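Local coordinates for putative lipoprotein (Bacteroides fragilis, PDB 3QNK) that probably binds glycans at the outer membrane as a SusD-like lipoprotein, at residues B[459-464]-B[494-499]. Residues are numbered along the deposited sequence; the frame is centred on the assembly and turned at random.
Sequences RWKIGP and RLYLTP
K461 lies along one face of the Y496 ring, and its side chain can be followed from the hydroxyl end of the tyrosine back to the root of the ring. CB sits beside the phenol carbon, 3.7 Å from Y496 CZ. CG comes next and stands over the middle of the face in a CH-pi contact, 4.0 Å from the ring centroid and 12° off the normal. With CG beside the backbone N and anti to the carbonyl carbon (chi1 -69°), the chain starts out across the ring; a bend at its last torsion turns the ammonium back to the tyrosine. NZ ends 3.8 Å from Y496 CG, in an off-centre cation-pi contact 4.3 Å from the centroid. Lysine suits this exposed place because its methylene groups can cover an aromatic face while its charge remains at the tip.

The hydroxyl's one hydrogen bond across the contact is to backbone, although side-chain carbons of K461 and P464 lie close to it. Y496 OH accepts it from G463 N at 3.1 Å, with an N-H...O angle of 152°, and G463 N lies at the ring edge, near its plane. G463, with no side chain, presents this N-H at the helix start, while P464 CD lies 3.4 Å from Y496 OH, oblique to the ring. The tyrosine thus reaches the junction between two helices: K461, with positive phi, is the C' residue of the Schellman motif ending helix 453-460, and I462 is the N-cap of helix 463-466. Beside this junction, L495 O accepts a hydrogen bond from R458 NH2, a second tie to helix 453-460. The amphipathic phenol therefore joins the loop before helix 502-507 to the helix-helix turn by a polar bond and by a pi face that would favour the lysine's positive charge.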
ATOM      1  N   ARG B 459      11.704  17.146  18.217  1.00 41.06           N
ATOM      2  CA  ARG B 459      12.826  18.043  17.937  1.00 40.55           C
ATOM      3  C   ARG B 459      13.262  18.799  19.193  1.00 45.37           C
ATOM      4  O   ARG B 459      14.462  18.966  19.401  1.00 46.90           O
ATOM      5  CB  ARG B 459      12.541  18.981  16.762  1.00 38.73           C
ATOM      6  CG  ARG B 459      11.471  20.019  16.999  1.00 47.67           C
ATOM      7  CD  ARG B 459      11.137  20.685  15.700  1.00 47.35           C
ATOM      8  NE  ARG B 459      10.118  21.705  15.890  1.00 45.40           N
ATOM      9  CZ  ARG B 459      10.377  22.962  16.204  1.00 50.54           C
ATOM     10  NH1 ARG B 459      11.632  23.375  16.351  1.00 31.10           N
ATOM     11  NH2 ARG B 459       9.391  23.820  16.371  1.00 41.40           N
ATOM     12  N   TRP B 460      12.314  19.206  20.048  1.00 42.00           N
ATOM     13  CA  TRP B 460      12.624  19.865  21.313  1.00 41.94           C
ATOM     14  C   TRP B 460      13.100  18.876  22.351  1.00 46.20           C
ATOM     15  O   TRP B 460      13.612  19.290  23.394  1.00 48.95           O
ATOM     16  CB  TRP B 460      11.399  20.593  21.868  1.00 40.70           C
ATOM     17  CG  TRP B 460      10.976  21.768  21.050  1.00 42.18           C
ATOM     18  CD1 TRP B 460      11.761  22.548  20.258  1.00 44.96           C
ATOM     19  CD2 TRP B 460       9.662  22.322  20.988  1.00 42.23           C
ATOM     20  NE1 TRP B 460      11.009  23.531  19.674  1.00 44.33           N
ATOM     21  CE2 TRP B 460       9.718  23.428  20.112  1.00 45.50           C
ATOM     22  CE3 TRP B 460       8.430  21.976  21.578  1.00 43.56           C
ATOM     23  CZ2 TRP B 460       8.597  24.189  19.796  1.00 45.14           C
ATOM     24  CZ3 TRP B 460       7.314  22.736  21.274  1.00 45.56           C
ATOM     25  CH2 TRP B 460       7.405  23.837  20.402  1.00 46.78           C
ATOM     26  N   LYS B 461      12.905  17.567  22.084  1.00 39.92           N
ATOM     27  CA  LYS B 461      13.283  16.473  22.963  1.00 39.24           C
ATOM     28  C   LYS B 461      12.596  16.648  24.342  1.00 42.11           C
ATOM     29  O   LYS B 461      13.275  16.772  25.349  1.00 42.02           O
ATOM     30  CB  LYS B 461      14.819  16.298  23.067  1.00 40.68           C
ATOM     31  CG  LYS B 461      15.433  15.795  21.772  1.00 49.43           C
ATOM     32  CD  LYS B 461      16.791  15.116  21.981  1.00 62.63           C
ATOM     33  CE  LYS B 461      17.491  14.641  20.702  1.00 80.49           C
ATOM     34  NZ  LYS B 461      16.686  13.676  19.883  1.00 92.30           N
ATOM     35  N   ILE B 462      11.235  16.689  24.352  1.00 37.16           N
ATOM     36  CA  ILE B 462      10.406  16.848  25.560  1.00 36.14           C
ATOM     37  C   ILE B 462       9.378  15.679  25.703  1.00 44.22           C
ATOM     38  O   ILE B 462       8.303  15.855  26.307  1.00 44.25           O
ATOM     39  CB  ILE B 462       9.717  18.232  25.638  1.00 37.93           C
ATOM     40  CG1 ILE B 462       8.770  18.487  24.453  1.00 38.35           C
ATOM     41  CG2 ILE B 462      10.741  19.347  25.817  1.00 38.00           C
ATOM     42  CD1 ILE B 462       7.724  19.549  24.668  1.00 44.41           C
ATOM     43  N   GLY B 463       9.752  14.501  25.187  1.00 40.55           N
ATOM     44  CA  GLY B 463       8.948  13.292  25.252  1.00 40.38           C
ATOM     45  C   GLY B 463       8.610  12.830  26.658  1.00 47.60           C
ATOM     46  O   GLY B 463       7.433  12.557  26.961  1.00 47.45           O
ATOM     47  N   PRO B 464       9.614  12.772  27.577  1.00 44.93           N
ATOM     48  CA  PRO B 464       9.310  12.331  28.964  1.00 43.70           C
ATOM     49  C   PRO B 464       8.270  13.208  29.673  1.00 49.61           C
ATOM     50  O   PRO B 464       7.456  12.706  30.426  1.00 51.75           O
ATOM     51  CB  PRO B 464      10.660  12.438  29.658  1.00 44.82           C
ATOM     52  CG  PRO B 464      11.666  12.369  28.557  1.00 48.63           C
ATOM     53  CD  PRO B 464      11.065  13.036  27.405  1.00 44.54           C
ATOM     54  N   ARG B 494      14.315   6.145  22.489  1.00 39.77           N
ATOM     55  CA  ARG B 494      14.358   5.558  21.142  1.00 38.62           C
ATOM     56  C   ARG B 494      13.210   6.080  20.284  1.00 45.51           C
ATOM     57  O   ARG B 494      13.324   6.061  19.055  1.00 48.24           O
ATOM     58  CB  ARG B 494      14.320   4.009  21.190  1.00 36.86           C
ATOM     59  CG  ARG B 494      12.986   3.426  21.654  1.00 38.03           C
ATOM     60  CD  ARG B 494      12.998   1.938  21.682  1.00 36.69           C
ATOM     61  NE  ARG B 494      11.665   1.454  21.997  1.00 41.11           N
ATOM     62  CZ  ARG B 494      11.237   0.217  21.779  1.00 55.55           C
ATOM     63  NH1 ARG B 494      12.029  -0.677  21.199  1.00 41.88           N
ATOM     64  NH2 ARG B 494      10.003  -0.127  22.110  1.00 40.50           N
ATOM     65  N   LEU B 495      12.107   6.541  20.933  1.00 41.29           N
ATOM     66  CA  LEU B 495      10.900   7.095  20.305  1.00 39.19           C
ATOM     67  C   LEU B 495      11.151   8.461  19.654  1.00 44.85           C
ATOM     68  O   LEU B 495      10.235   9.031  19.039  1.00 45.14           O
ATOM     69  CB  LEU B 495       9.752   7.188  21.309  1.00 37.78           C
ATOM     70  CG  LEU B 495       9.228   5.879  21.937  1.00 40.42           C
ATOM     71  CD1 LEU B 495       8.189   6.193  22.972  1.00 40.37           C
ATOM     72  CD2 LEU B 495       8.626   4.910  20.882  1.00 34.61           C
ATOM     73  N   TYR B 496      12.414   8.978  19.735  1.00 43.11           N
ATOM     74  CA  TYR B 496      12.796  10.248  19.068  1.00 41.23           C
ATOM     75  C   TYR B 496      13.007   9.992  17.567  1.00 47.42           C
ATOM     76  O   TYR B 496      13.120  10.945  16.782  1.00 46.38           O
ATOM     77  CB  TYR B 496      14.002  10.920  19.719  1.00 39.25           C
ATOM     78  CG  TYR B 496      13.658  11.672  20.990  1.00 39.31           C
ATOM     79  CD1 TYR B 496      12.577  12.550  21.039  1.00 39.10           C
ATOM     80  CD2 TYR B 496      14.426  11.524  22.139  1.00 42.70           C
ATOM     81  CE1 TYR B 496      12.245  13.222  22.212  1.00 39.72           C
ATOM     82  CE2 TYR B 496      14.083  12.175  23.332  1.00 44.05           C
ATOM     83  CZ  TYR B 496      13.010  13.042  23.355  1.00 46.55           C
ATOM     84  OH  TYR B 496      12.700  13.685  24.527  1.00 46.25           O
ATOM     85  N   LEU B 497      12.961   8.687  17.160  1.00 43.79           N
ATOM     86  CA  LEU B 497      13.018   8.243  15.765  1.00 42.28           C
ATOM     87  C   LEU B 497      12.066   7.084  15.542  1.00 45.45           C
ATOM     88  O   LEU B 497      11.872   6.276  16.450  1.00 47.47           O
ATOM     89  CB  LEU B 497      14.448   7.844  15.362  1.00 41.87           C
ATOM     90  CG  LEU B 497      15.443   8.986  15.077  1.00 45.79           C
ATOM     91  CD1 LEU B 497      16.768   8.424  14.623  1.00 46.43           C
ATOM     92  CD2 LEU B 497      14.894   9.966  13.991  1.00 44.42           C
ATOM     93  N   THR B 498      11.458   7.005  14.343  1.00 40.88           N
ATOM     94  CA  THR B 498      10.536   5.923  13.922  1.00 40.29           C
ATOM     95  C   THR B 498      11.344   4.692  13.491  1.00 43.01           C
ATOM     96  O   THR B 498      12.347   4.871  12.797  1.00 43.98           O
ATOM     97  CB  THR B 498       9.620   6.437  12.804  1.00 43.15           C
ATOM     98  OG1 THR B 498       8.865   7.502  13.355  1.00 53.81           O
ATOM     99  CG2 THR B 498       8.660   5.364  12.259  1.00 32.65           C
ATOM    100  N   PRO B 499      10.987   3.441  13.878  1.00 39.84           N
ATOM    101  CA  PRO B 499      11.809   2.292  13.417  1.00 39.99           C
ATOM    102  C   PRO B 499      11.690   2.082  11.914  1.00 47.41           C
ATOM    103  O   PRO B 499      10.652   2.383  11.305  1.00 47.85           O
ATOM    104  CB  PRO B 499      11.242   1.086  14.181  1.00 40.22           C
ATOM    105  CG  PRO B 499       9.955   1.480  14.697  1.00 42.27           C
ATOM    106  CD  PRO B 499       9.821   2.979  14.669  1.00 39.14           C
TER